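Local coordinates for protein lysozyme, putative (Bacillus anthracis, PDB 2WAG) that probably cleaves the glycosidic bonds between N-acetylmuramic acid and N-acetylglucosamine in bacterial peptidoglycan, as a family GH25 lysozyme, at residues K81-T84 / Q85-F89; E107-A110 / N111-D114; R119-V122 / T123-L126; L126-M129 / I130-E134; E148-D151 / L152-D156. All coordinates share one frame; numbering follows the deposited sequence.

Interaction 1 (K81-T84 / Q85-F89); sequences KGET and QAEQF
Glu87 reaches back toward the start of helix 82-92 and crosses Glu83 at a slant, one turn earlier. Its CB starts near the carbonyl oxygen of Glu83, and Glu87 CG comes closer still, 3.2 Å from Glu83 O. This follows from chi1 of -72°, which sets CG beside the backbone N and anti to the carbonyl carbon. The extended chain then carries CD to 3.9 Å from Glu83 CG. At the tip the carboxylate divides its contacts: Glu87 OE1 lies 3.6 Å from Thr84 CA, while OE2 rests 3.6 Å from Glu83 CG. The two carboxylates are nearly parallel, with planes 14° apart, and Glu87 OE2 is 3.9 Å from Glu83 OE2. Such closeness probably costs some electrostatic energy, though two acids suit the start of a helix, where the dipole would favour negative charge.

Lys81, at the N-cap position, offers a carbonyl that takes two donors. Gln85 N reaches Lys81 O at 3.1 Å in the carbonyl plane, and the hydroxyl of Thr84, in the conformer described, donates from Thr84 OG1 to Lys81 O at 2.7 Å, tilted from that plane. A short hydroxyl side chain can bend back over the turn in this way; Thr84 OG1 is also hydrogen-bonded to Ser49 OG. Gln85 OE1 accepts from Ser77 N and Gln85 NE2 donates to Ser80 O, tying the helix to the loop before it.

Within the unit of strand 69-75, helix 82-92 and strand 103-106, Gln85, Ala86 and Phe89 pack on helix 119-137, and Phe89 also reaches Ala72 and His74 on strand 69-75.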
loop_
_atom_site.group_PDB
_atom_site.type_symbol
_atom_site.label_atom_id
_atom_site.label_comp_id
_atom_site.label_asym_id
_atom_site.label_seq_id
_atom_site.Cartn_x
_atom_site.Cartn_y
_atom_site.Cartn_z
ATOM N N LYS A 81 24.909 -10.163 3.649
ATOM C CA LYS A 81 25.631 -10.300 2.385
ATOM C C LYS A 81 24.786 -10.924 1.285
ATOM O O LYS A 81 23.931 -11.766 1.544
ATOM C CB LYS A 81 26.904 -11.120 2.590
ATOM C CG LYS A 81 27.983 -10.401 3.404
ATOM C CD LYS A 81 29.262 -11.219 3.448
ATOM C CE LYS A 81 28.958 -12.662 3.829
ATOM N NZ LYS A 81 28.654 -12.863 5.274
ATOM N N GLY A 82 25.078 -10.524 0.057
ATOM C CA GLY A 82 24.395 -11.094 -1.105
ATOM C C GLY A 82 24.591 -12.593 -1.168
ATOM O O GLY A 82 23.688 -13.337 -1.513
ATOM N N GLU A 83 25.793 -13.062 -0.832
ATOM C CA GLU A 83 26.057 -14.483 -0.956
ATOM C C GLU A 83 25.146 -15.298 -0.045
ATOM O O GLU A 83 24.604 -16.315 -0.440
ATOM C CB GLU A 83 27.538 -14.787 -0.643
ATOM C CG GLU A 83 27.828 -16.281 -0.665
ATOM C CD GLU A 83 29.211 -16.635 -0.153
ATOM O OE1 GLU A 83 29.592 -16.173 0.949
ATOM O OE2 GLU A 83 29.899 -17.393 -0.860
ATOM N N THR A 84 24.973 -14.838 1.197
ATOM C CA THR A 84 24.128 -15.526 2.150
ATOM C C THR A 84 22.643 -15.453 1.761
ATOM O O THR A 84 21.897 -16.405 1.921
ATOM C CB THR A 84 24.372 -14.980 3.564
ATOM O OG1 THR A 84 24.213 -13.555 3.572
ATOM C CG2 THR A 84 25.780 -15.270 3.937
ATOM N N GLN A 85 22.239 -14.304 1.226
ATOM C CA GLN A 85 20.859 -14.172 0.753
ATOM C C GLN A 85 20.584 -15.102 -0.435
ATOM O O GLN A 85 19.541 -15.733 -0.480
ATOM C CB GLN A 85 20.572 -12.721 0.404
ATOM C CG GLN A 85 20.576 -11.823 1.639
ATOM C CD GLN A 85 20.048 -10.460 1.350
ATOM O OE1 GLN A 85 18.860 -10.296 1.060
ATOM N NE2 GLN A 85 20.918 -9.456 1.400
ATOM N N ALA A 86 21.536 -15.199 -1.380
ATOM C CA ALA A 86 21.374 -16.120 -2.507
ATOM C C ALA A 86 21.295 -17.568 -2.026
ATOM O O ALA A 86 20.494 -18.362 -2.511
ATOM C CB ALA A 86 22.528 -15.975 -3.482
ATOM N N GLU A 87 22.170 -17.910 -1.076
ATOM C CA GLU A 87 22.168 -19.261 -0.538
ATOM C C GLU A 87 20.837 -19.592 0.121
ATOM O O GLU A 87 20.337 -20.719 0.023
ATOM C CB GLU A 87 23.321 -19.441 0.471
ATOM C CG GLU A 87 24.704 -19.493 -0.195
ATOM C CD GLU A 87 25.888 -19.293 0.753
ATOM O OE1 GLU A 87 25.746 -18.737 1.867
ATOM O OE2 GLU A 87 27.009 -19.674 0.348
ATOM N N GLN A 88 20.226 -18.592 0.742
ATOM C CA GLN A 88 18.940 -18.812 1.357
ATOM C C GLN A 88 17.805 -19.042 0.344
ATOM O O GLN A 88 17.003 -19.962 0.486
ATOM C CB GLN A 88 18.668 -17.671 2.309
ATOM C CG GLN A 88 19.083 -18.080 3.709
ATOM C CD GLN A 88 18.162 -19.156 4.275
ATOM O OE1 GLN A 88 18.554 -20.314 4.457
ATOM N NE2 GLN A 88 16.928 -18.767 4.536
ATOM N N PHE A 89 17.754 -18.221 -0.701
ATOM C CA PHE A 89 16.760 -18.464 -1.739
ATOM C C PHE A 89 16.982 -19.856 -2.358
ATOM O O PHE A 89 16.045 -20.625 -2.527
ATOM C CB PHE A 89 16.866 -17.353 -2.777
ATOM C CG PHE A 89 15.837 -17.422 -3.881
ATOM C CD1 PHE A 89 14.589 -16.810 -3.729
ATOM C CD2 PHE A 89 16.116 -18.065 -5.082
ATOM C CE1 PHE A 89 13.660 -16.829 -4.766
ATOM C CE2 PHE A 89 15.180 -18.106 -6.118
ATOM C CZ PHE A 89 13.958 -17.461 -5.963
#

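Interaction 2 (E107-A110 / N111-D114); sequences EFYA and NKKD
A chi1 of 59° places the Tyr109 ring between its backbone N and carbonyl carbon, alongside Lys112, whose chi1 of -54° sets CG over one ring face in the conformer described. Lys112 CG is 3.9 Å from the Tyr109 ring centroid, a CH-pi contact, while bends at chi2 and chi3 steer the rest of the chain toward Asp79, with which NZ forms a salt bridge. Phe108 forms the matching pair: Lys113 CB lies over one face of its ring, 4.0 Å from the centroid and toward the rim, and the extended lysine crosses at about a right angle.

Between Tyr109 and Lys112 the chain reverses. Lys112 N donates to Tyr109 O at 3.0 Å, closing the turn, and Ala110 takes the positive phi (45°) that a type II' turn requires at its second position, where glycine is more usual. A water accepts from Lys113 N at 2.8 Å and lies 3.0 Å from Tyr109 O, extending the link past the turn. His6 of the second subunit, from its N-terminal tag, meets the Tyr109 ring.

The arrangement is a type II' beta turn after strand 103-106, at the carboxyl end of a barrel strand, where TIM-barrel enzymes carry their active sites.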
loop_
_atom_site.group_PDB
_atom_site.type_symbol
_atom_site.label_atom_id
_atom_site.label_comp_id
_atom_site.label_asym_id
_atom_site.label_seq_id
_atom_site.Cartn_x
_atom_site.Cartn_y
_atom_site.Cartn_z
ATOM N N GLU A 107 13.467 -2.829 -2.292
ATOM C CA GLU A 107 12.605 -1.688 -1.946
ATOM C C GLU A 107 12.833 -1.324 -0.492
ATOM O O GLU A 107 13.419 -2.097 0.272
ATOM C CB GLU A 107 11.118 -1.990 -2.189
ATOM C CG GLU A 107 10.541 -3.075 -1.320
ATOM C CD GLU A 107 9.131 -3.401 -1.748
ATOM O OE1 GLU A 107 8.211 -2.594 -1.450
ATOM O OE2 GLU A 107 8.920 -4.447 -2.403
ATOM N N PHE A 108 12.360 -0.147 -0.107
ATOM C CA PHE A 108 12.487 0.236 1.290
ATOM C C PHE A 108 11.531 -0.512 2.214
ATOM O O PHE A 108 10.434 -0.911 1.809
ATOM C CB PHE A 108 12.342 1.738 1.460
ATOM C CG PHE A 108 13.469 2.496 0.849
ATOM C CD1 PHE A 108 14.730 2.409 1.413
ATOM C CD2 PHE A 108 13.298 3.255 -0.288
ATOM C CE1 PHE A 108 15.801 3.071 0.864
ATOM C CE2 PHE A 108 14.388 3.930 -0.857
ATOM C CZ PHE A 108 15.642 3.837 -0.260
ATOM N N TYR A 109 11.975 -0.693 3.453
ATOM C CA TYR A 109 11.201 -1.362 4.485
ATOM C C TYR A 109 11.695 -0.873 5.840
ATOM O O TYR A 109 12.693 -0.158 5.920
ATOM C CB TYR A 109 11.367 -2.878 4.380
ATOM C CG TYR A 109 12.799 -3.346 4.513
ATOM C CD1 TYR A 109 13.318 -3.714 5.748
ATOM C CD2 TYR A 109 13.633 -3.418 3.406
ATOM C CE1 TYR A 109 14.626 -4.142 5.875
ATOM C CE2 TYR A 109 14.943 -3.845 3.523
ATOM C CZ TYR A 109 15.434 -4.205 4.759
ATOM O OH TYR A 109 16.738 -4.629 4.878
ATOM N N ALA A 110 10.998 -1.258 6.904
ATOM C CA ALA A 110 11.382 -0.841 8.248
ATOM C C ALA A 110 11.730 0.645 8.285
ATOM O O ALA A 110 10.927 1.489 7.883
ATOM C CB ALA A 110 12.551 -1.674 8.746
ATOM N N ASN A 111 12.928 0.962 8.768
ATOM C CA ASN A 111 13.364 2.351 8.888
ATOM C C ASN A 111 14.412 2.745 7.850
ATOM O O ASN A 111 15.023 3.809 7.945
ATOM C CB ASN A 111 13.899 2.621 10.296
ATOM C CG ASN A 111 12.833 2.475 11.364
ATOM O OD1 ASN A 111 13.080 1.914 12.431
ATOM N ND2 ASN A 111 11.638 2.985 11.082
ATOM N N LYS A 112 14.641 1.872 6.872
ATOM C CA LYS A 112 15.807 2.001 6.004
ATOM C C LYS A 112 15.796 3.284 5.170
ATOM O O LYS A 112 16.848 3.813 4.800
ATOM C CB LYS A 112 15.973 0.759 5.115
ATOM C CG LYS A 112 16.013 -0.568 5.876
ATOM C CD LYS A 112 17.308 -0.792 6.658
ATOM C CE LYS A 112 18.561 -0.313 5.937
ATOM N NZ LYS A 112 19.764 -0.575 6.768
ATOM N N LYS A 113 14.613 3.818 4.875
ATOM C CA LYS A 113 14.546 5.030 4.090
ATOM C C LYS A 113 14.958 6.286 4.887
ATOM O O LYS A 113 15.279 7.304 4.289
ATOM C CB LYS A 113 13.172 5.202 3.417
ATOM C CG LYS A 113 13.142 6.343 2.408
ATOM C CD LYS A 113 11.807 6.494 1.676
ATOM C CE LYS A 113 11.683 7.909 1.088
ATOM N NZ LYS A 113 10.417 8.123 0.340
ATOM N N ASP A 114 14.977 6.206 6.220
ATOM C CA ASP A 114 15.485 7.335 7.029
ATOM C C ASP A 114 16.974 7.563 6.798
ATOM O O ASP A 114 17.477 8.659 6.998
ATOM C CB ASP A 114 15.252 7.094 8.525
ATOM C CG ASP A 114 13.801 7.280 8.950
ATOM O OD1 ASP A 114 13.145 8.225 8.470
ATOM O OD2 ASP A 114 13.344 6.494 9.811
HETATM O O HOH W 1 12.025 2.674 5.099
#

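Interaction 3 (R119-V122 / T123-L126); sequences REDV and TKEL
Val122 meets Leu126 one turn further along helix 119-137. Val122 is buried, a place that suits its apolar branches, and its CG1 is 4.3 Å from Leu126 CD2, a light apolar contact; the same turn is closed by Leu126 N donating to Val122 O at 2.8 Å. Beyond the pair lie Tyr153 and Ile154 of helix 147-154.

Thr123 is placed a turn after Arg119. Its backbone N gives a nearly straight bond to Arg119 O at 2.9 Å, and its hydroxyl oxygen, OG1, lies 3.2 Å from that carbonyl oxygen. The branched side chain therefore sits close against the helix. The Arg119 guanidinium is directed elsewhere, with NH2 bonded to Lys155 O.

Lys124 and Glu120 lie side by side on the outer surface, one turn apart and pointing the same way. Lys124 CG stands anti to its carbonyl carbon (chi1 -71°) and the rest of the chain is extended, so that the aliphatic part passes Glu120 O before meeting the acid. Lys124 CE is 3.3 Å from Glu120 OE1, and the salt bridge from Lys124 NZ to the same OE1 is 3.6 Å long. Long, flexible charged chains suit this exposed position. Asp121 adds a second negative charge nearby, beyond salt-bridge distance. A water bonds to Glu125 OE2 at 2.7 Å and weakly to Asp121 O, while Glu125 OE1 accepts from Gly82 N of helix 82-92.

This is the start of an amphipathic helix in a beta-alpha-beta unit, between strands 103-106 and 142-145, with an i to i+4 salt bridge outside and aliphatic residues inside.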
loop_
_atom_site.group_PDB
_atom_site.type_symbol
_atom_site.label_atom_id
_atom_site.label_comp_id
_atom_site.label_asym_id
_atom_site.label_seq_id
_atom_site.Cartn_x
_atom_site.Cartn_y
_atom_site.Cartn_z
ATOM N N ARG A 119 24.577 3.419 -2.717
ATOM C CA ARG A 119 24.457 2.644 -3.945
ATOM C C ARG A 119 25.572 1.613 -4.098
ATOM O O ARG A 119 25.311 0.489 -4.487
ATOM C CB ARG A 119 24.426 3.579 -5.148
ATOM C CG ARG A 119 24.239 2.871 -6.478
ATOM C CD ARG A 119 24.127 3.906 -7.593
ATOM N NE ARG A 119 24.186 3.316 -8.923
ATOM C CZ ARG A 119 23.158 3.203 -9.770
ATOM N NH1 ARG A 119 21.933 3.642 -9.465
ATOM N NH2 ARG A 119 23.384 2.670 -10.949
ATOM N N GLU A 120 26.812 1.988 -3.780
ATOM C CA GLU A 120 27.947 1.055 -3.892
ATOM C C GLU A 120 27.714 -0.217 -3.114
ATOM O O GLU A 120 28.062 -1.313 -3.556
ATOM C CB GLU A 120 29.234 1.714 -3.332
ATOM C CG GLU A 120 30.460 0.760 -3.154
ATOM C CD GLU A 120 31.577 1.294 -2.221
ATOM O OE1 GLU A 120 32.670 0.667 -2.149
ATOM O OE2 GLU A 120 31.367 2.319 -1.540
ATOM N N ASP A 121 27.161 -0.071 -1.920
ATOM C CA ASP A 121 26.968 -1.228 -1.080
ATOM C C ASP A 121 25.862 -2.127 -1.597
ATOM O O ASP A 121 25.932 -3.334 -1.460
ATOM C CB ASP A 121 26.693 -0.802 0.362
ATOM C CG ASP A 121 27.880 -0.119 0.998
ATOM O OD1 ASP A 121 29.023 -0.493 0.683
ATOM O OD2 ASP A 121 27.672 0.798 1.806
ATOM N N VAL A 122 24.842 -1.531 -2.204
ATOM C CA VAL A 122 23.803 -2.332 -2.819
ATOM C C VAL A 122 24.356 -3.038 -4.068
ATOM O O VAL A 122 24.131 -4.220 -4.246
ATOM C CB VAL A 122 22.579 -1.462 -3.137
ATOM C CG1 VAL A 122 21.511 -2.270 -3.835
ATOM C CG2 VAL A 122 22.039 -0.841 -1.831
ATOM N N THR A 123 25.098 -2.323 -4.903
ATOM C CA THR A 123 25.668 -2.961 -6.090
ATOM C C THR A 123 26.515 -4.177 -5.727
ATOM O O THR A 123 26.434 -5.208 -6.368
ATOM C CB THR A 123 26.473 -1.955 -6.909
ATOM O OG1 THR A 123 25.615 -0.889 -7.329
ATOM C CG2 THR A 123 27.115 -2.627 -8.139
ATOM N N LYS A 124 27.338 -4.059 -4.681
ATOM C CA LYS A 124 28.198 -5.190 -4.326
ATOM C C LYS A 124 27.371 -6.434 -4.013
ATOM O O LYS A 124 27.630 -7.538 -4.515
ATOM C CB LYS A 124 29.059 -4.887 -3.080
ATOM C CG LYS A 124 30.161 -3.887 -3.279
ATOM C CD LYS A 124 30.956 -3.739 -1.964
ATOM C CE LYS A 124 31.917 -2.590 -1.989
ATOM N NZ LYS A 124 32.812 -2.638 -0.792
ATOM N N GLU A 125 26.380 -6.278 -3.135
ATOM C CA GLU A 125 25.689 -7.438 -2.620
ATOM C C GLU A 125 24.650 -7.962 -3.611
ATOM O O GLU A 125 24.506 -9.168 -3.801
ATOM C CB GLU A 125 25.039 -7.127 -1.263
ATOM C CG GLU A 125 26.030 -6.580 -0.224
ATOM C CD GLU A 125 27.250 -7.459 -0.010
ATOM O OE1 GLU A 125 27.160 -8.686 -0.186
ATOM O OE2 GLU A 125 28.300 -6.884 0.388
ATOM N N LEU A 126 23.932 -7.037 -4.251
ATOM C CA LEU A 126 22.926 -7.461 -5.220
ATOM C C LEU A 126 23.603 -8.160 -6.423
ATOM O O LEU A 126 23.077 -9.127 -6.970
ATOM C CB LEU A 126 22.097 -6.259 -5.668
ATOM C CG LEU A 126 20.863 -6.507 -6.527
ATOM C CD1 LEU A 126 19.920 -7.460 -5.818
ATOM C CD2 LEU A 126 20.182 -5.157 -6.708
HETATM O O HOH W 2 28.386 -4.163 0.727
#

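Interaction 4 (L126-M129 / I130-E134); sequences LSVM and IEMLE
Ile130 and Leu126 join through both backbone and side chain. Ile130 N donates to Leu126 O at 2.9 Å with an N-H...O angle of 169°, nearly straight, and three more amides repeat the pattern: Glu131 N to Ser127 O at 3.0 Å, Met132 N to Val128 O at 3.0 Å, and Leu133 N to Met129 O at 2.9 Å. Each of the four carbonyls is therefore satisfied by the amide four residues on, and Ile130 O in turn receives Glu134 N. At buried residues such as Met129 and Leu133, the backbone N-H and C=O groups thus satisfy one another inside the helix.

Side chains pass close to the same carbonyls. Ile130 CG1 is 3.2 Å from Leu126 O, because chi1 of -67° sets CG1 beside the backbone N; CD1 then continues to 4.0 Å from Leu126 CG. Val128 and Met132 lie side by side, pointing the same way, with Val128 CG1 touching the sulfur of Met132, SD, at 3.7 Å. A slim, polarisable thioether fits well against a methyl of the branched valine.

Ser127 is the one short hydroxyl residue here, and its OG bonds back to Thr123 O, so its polar group is used within the helix. Glu131 turns its carboxylate outward, as suits an exposed position. Met129, Met132 and Leu133 face helix 82-92, while Leu126, Met129 and Ile130 also reach Ile104 on strand 103-106.

The middle of a barrel helix is built in this way: a regular alpha-helical bond ladder, with apolar residues packed on the adjacent strand and the preceding helix.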
loop_
_atom_site.group_PDB
_atom_site.type_symbol
_atom_site.label_atom_id
_atom_site.label_comp_id
_atom_site.label_asym_id
_atom_site.label_seq_id
_atom_site.Cartn_x
_atom_site.Cartn_y
_atom_site.Cartn_z
ATOM N N LEU A 126 23.932 -7.037 -4.251
ATOM C CA LEU A 126 22.926 -7.461 -5.220
ATOM C C LEU A 126 23.603 -8.160 -6.423
ATOM O O LEU A 126 23.077 -9.127 -6.970
ATOM C CB LEU A 126 22.097 -6.259 -5.668
ATOM C CG LEU A 126 20.863 -6.507 -6.527
ATOM C CD1 LEU A 126 19.920 -7.460 -5.818
ATOM C CD2 LEU A 126 20.182 -5.157 -6.708
ATOM N N SER A 127 24.783 -7.681 -6.818
ATOM C CA SER A 127 25.469 -8.313 -7.950
ATOM C C SER A 127 25.899 -9.738 -7.647
ATOM O O SER A 127 25.829 -10.613 -8.514
ATOM C CB SER A 127 26.680 -7.487 -8.362
ATOM O OG SER A 127 26.295 -6.221 -8.849
ATOM N N VAL A 128 26.347 -9.984 -6.412
ATOM C CA VAL A 128 26.651 -11.346 -6.011
ATOM C C VAL A 128 25.391 -12.230 -6.074
ATOM O O VAL A 128 25.424 -13.355 -6.574
ATOM C CB VAL A 128 27.274 -11.405 -4.607
ATOM C CG1 VAL A 128 27.321 -12.842 -4.116
ATOM C CG2 VAL A 128 28.660 -10.747 -4.617
ATOM N N MET A 129 24.267 -11.723 -5.556
ATOM C CA MET A 129 23.029 -12.496 -5.601
ATOM C C MET A 129 22.639 -12.852 -7.032
ATOM O O MET A 129 22.274 -13.995 -7.317
ATOM C CB MET A 129 21.876 -11.701 -5.013
ATOM C CG MET A 129 21.872 -11.598 -3.541
ATOM S SD MET A 129 20.215 -11.224 -2.906
ATOM C CE MET A 129 19.374 -12.614 -3.285
ATOM N N ILE A 130 22.656 -11.849 -7.908
ATOM C CA ILE A 130 22.284 -12.071 -9.299
ATOM C C ILE A 130 23.189 -13.147 -9.918
ATOM O O ILE A 130 22.702 -14.081 -10.572
ATOM C CB ILE A 130 22.373 -10.774 -10.082
ATOM C CG1 ILE A 130 21.315 -9.777 -9.614
ATOM C CG2 ILE A 130 22.243 -11.052 -11.608
ATOM C CD1 ILE A 130 21.642 -8.351 -9.967
ATOM N N GLU A 131 24.506 -13.023 -9.719
ATOM C CA GLU A 131 25.430 -13.990 -10.296
ATOM C C GLU A 131 25.102 -15.409 -9.827
ATOM O O GLU A 131 25.051 -16.363 -10.613
ATOM C CB GLU A 131 26.865 -13.628 -9.911
ATOM C CG GLU A 131 27.884 -14.572 -10.571
ATOM C CD GLU A 131 29.292 -14.264 -10.186
ATOM O OE1 GLU A 131 29.768 -13.139 -10.446
ATOM O OE2 GLU A 131 29.950 -15.182 -9.662
ATOM N N MET A 132 24.864 -15.556 -8.531
ATOM C CA MET A 132 24.611 -16.881 -7.989
ATOM C C MET A 132 23.273 -17.464 -8.436
ATOM O O MET A 132 23.178 -18.667 -8.734
ATOM C CB MET A 132 24.703 -16.857 -6.457
ATOM C CG MET A 132 26.118 -16.524 -5.978
ATOM S SD MET A 132 26.255 -16.432 -4.193
ATOM C CE MET A 132 25.878 -18.108 -3.718
ATOM N N LEU A 133 22.225 -16.637 -8.482
ATOM C CA LEU A 133 20.919 -17.135 -8.914
ATOM C C LEU A 133 20.893 -17.441 -10.404
ATOM O O LEU A 133 20.304 -18.433 -10.825
ATOM C CB LEU A 133 19.798 -16.138 -8.598
ATOM C CG LEU A 133 19.306 -16.091 -7.145
ATOM C CD1 LEU A 133 18.095 -15.171 -7.000
ATOM C CD2 LEU A 133 19.056 -17.425 -6.510
ATOM N N GLU A 134 21.517 -16.584 -11.206
ATOM C CA GLU A 134 21.526 -16.846 -12.645
ATOM C C GLU A 134 22.260 -18.153 -12.937
ATOM O O GLU A 134 21.795 -18.955 -13.755
ATOM C CB GLU A 134 22.091 -15.664 -13.431
ATOM C CG GLU A 134 21.978 -15.886 -14.937
ATOM C CD GLU A 134 22.177 -14.648 -15.783
ATOM O OE1 GLU A 134 22.669 -13.620 -15.287
ATOM O OE2 GLU A 134 21.820 -14.721 -16.986
#

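Interaction 5 (E148-D151 / L152-D156); sequences EAYD and LYIKD
The ring of Tyr150 has Lys155 N over the centre of one face, 3.9 Å above the plane, with Ile154 C over that face; at its edge, in plane, lies Asp151 OD1, hydrogen-bonded to Ser175 OG. Tyr153 carries Leu152 CB over the centre of one of its faces. Ile154 crosses Tyr150 at about a right angle, its CG2 in the conformer described 3.5 Å from Tyr150 CE1, where a methyl branch suits the flat ring. Lys155 lies toward the CE2 side of the ring, with CB 3.8 Å from Tyr150 CE2.

What brings these residues against the ring is a pi-type turn toward the end of helix 147-154, in the unit between strands 142-145 and 162-166. Tyr150 O accepts the ordinary i+4 bond from Ile154 N at 2.9 Å and the wide one from Lys155 N, five residues on, at 2.8 Å, the donors reaching it from opposite faces of the carbonyl plane. One residue earlier, Tyr153 N bonds to Ala149 O at 2.9 Å, its N-H...O angle only 134°.

Tyr150 OH is anchored by Asp176 and Tyr153 OH by Pro117 O. Ile154 and Ala157 belong to the magnesium site beside this turn.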
loop_
_atom_site.group_PDB
_atom_site.type_symbol
_atom_site.label_atom_id
_atom_site.label_comp_id
_atom_site.label_asym_id
_atom_site.label_seq_id
_atom_site.Cartn_x
_atom_site.Cartn_y
_atom_site.Cartn_z
ATOM N N GLU A 148 11.264 4.704 -6.194
ATOM C CA GLU A 148 12.344 5.310 -5.412
ATOM C C GLU A 148 13.573 4.404 -5.346
ATOM O O GLU A 148 14.712 4.881 -5.475
ATOM C CB GLU A 148 11.837 5.693 -4.012
ATOM C CG GLU A 148 10.842 6.856 -4.068
ATOM C CD GLU A 148 10.382 7.322 -2.727
ATOM O OE1 GLU A 148 10.317 6.494 -1.791
ATOM O OE2 GLU A 148 10.068 8.533 -2.611
ATOM N N ALA A 149 13.357 3.106 -5.143
ATOM C CA ALA A 149 14.484 2.188 -5.108
ATOM C C ALA A 149 15.126 2.056 -6.492
ATOM O O ALA A 149 16.356 1.966 -6.607
ATOM C CB ALA A 149 14.055 0.831 -4.538
ATOM N N TYR A 150 14.308 2.040 -7.541
ATOM C CA TYR A 150 14.851 1.982 -8.878
ATOM C C TYR A 150 15.747 3.199 -9.105
ATOM O O TYR A 150 16.897 3.072 -9.553
ATOM C CB TYR A 150 13.721 1.950 -9.915
ATOM C CG TYR A 150 14.248 1.785 -11.320
ATOM C CD1 TYR A 150 14.472 0.512 -11.838
ATOM C CD2 TYR A 150 14.552 2.885 -12.128
ATOM C CE1 TYR A 150 14.979 0.336 -13.114
ATOM C CE2 TYR A 150 15.047 2.720 -13.417
ATOM C CZ TYR A 150 15.276 1.436 -13.901
ATOM O OH TYR A 150 15.761 1.267 -15.178
ATOM N N ASP A 151 15.243 4.388 -8.803
ATOM C CA ASP A 151 16.010 5.594 -9.122
ATOM C C ASP A 151 17.326 5.668 -8.352
ATOM O O ASP A 151 18.315 6.179 -8.869
ATOM C CB ASP A 151 15.159 6.841 -8.882
ATOM C CG ASP A 151 14.059 7.000 -9.919
ATOM O OD1 ASP A 151 14.066 6.285 -10.948
ATOM O OD2 ASP A 151 13.196 7.872 -9.693
ATOM N N LEU A 152 17.339 5.122 -7.140
ATOM C CA LEU A 152 18.510 5.212 -6.272
ATOM C C LEU A 152 19.502 4.049 -6.384
ATOM O O LEU A 152 20.656 4.184 -5.976
ATOM C CB LEU A 152 18.073 5.378 -4.813
ATOM C CG LEU A 152 17.623 6.779 -4.395
ATOM C CD1 LEU A 152 16.861 6.728 -3.079
ATOM C CD2 LEU A 152 18.814 7.719 -4.293
ATOM N N TYR A 153 19.088 2.902 -6.914
ATOM C CA TYR A 153 19.940 1.763 -6.965
ATOM C C TYR A 153 20.013 1.035 -8.306
ATOM O O TYR A 153 20.951 0.390 -8.550
ATOM C CB TYR A 153 19.533 0.786 -5.893
ATOM C CG TYR A 153 19.539 1.363 -4.503
ATOM C CD1 TYR A 153 20.663 1.969 -4.002
ATOM C CD2 TYR A 153 18.442 1.322 -3.710
ATOM C CE1 TYR A 153 20.666 2.497 -2.725
ATOM C CE2 TYR A 153 18.436 1.845 -2.467
ATOM C CZ TYR A 153 19.553 2.418 -1.973
ATOM O OH TYR A 153 19.521 2.951 -0.704
ATOM N N ILE A 154 18.938 1.048 -9.082
ATOM C CA ILE A 154 18.824 0.170 -10.243
ATOM C C ILE A 154 19.033 0.914 -11.560
ATOM O O ILE A 154 19.561 0.352 -12.522
ATOM C CB ILE A 154 17.446 -0.561 -10.275
ATOM C CG1 ILE A 154 17.082 -1.208 -8.919
ATOM C CG2 ILE A 154 17.378 -1.546 -11.460
ATOM C CD1 ILE A 154 18.148 -2.131 -8.340
ATOM N N LYS A 155 18.597 2.166 -11.604
ATOM C CA LYS A 155 18.737 3.010 -12.782
ATOM C C LYS A 155 20.193 3.037 -13.258
ATOM O O LYS A 155 21.127 3.037 -12.433
ATOM C CB LYS A 155 18.288 4.430 -12.389
ATOM C CG LYS A 155 18.307 5.457 -13.483
ATOM C CD LYS A 155 18.168 6.865 -12.886
ATOM C CE LYS A 155 18.023 7.861 -13.986
ATOM N NZ LYS A 155 17.817 9.197 -13.386
ATOM N N ASP A 156 20.391 3.062 -14.577
ATOM C CA ASP A 156 21.747 3.091 -15.152
ATOM C C ASP A 156 22.611 1.924 -14.629
ATOM O O ASP A 156 23.808 2.089 -14.334
ATOM C CB ASP A 156 22.440 4.427 -14.821
ATOM C CG ASP A 156 21.679 5.628 -15.334
ATOM O OD1 ASP A 156 21.222 5.585 -16.486
ATOM O OD2 ASP A 156 21.577 6.627 -14.577
#

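Overall arrangement
Interactions 3 and 4 are successive parts of helix 119-137 sharing Leu126: the first has a charged outer face, the second is mostly apolar with Met129 and Leu133 buried. Interaction 1, on helix 82-92, packs against interaction 4 through Gln85-Met129 and Phe89-Leu133 contacts, and Glu125 of interaction 3 bonds to its Gly82 N. Interaction 5 meets the other flank of helix 119-137, where Arg119 binds Lys155 O and Val122 touches Tyr153. Interaction 2, a loop rather than a helix, relies on a beta-turn hydrogen bond, CH-pi contacts and a bridging water, and a salt bridge from Lys113 to Glu148 ties it to interaction 5. All are only partly buried.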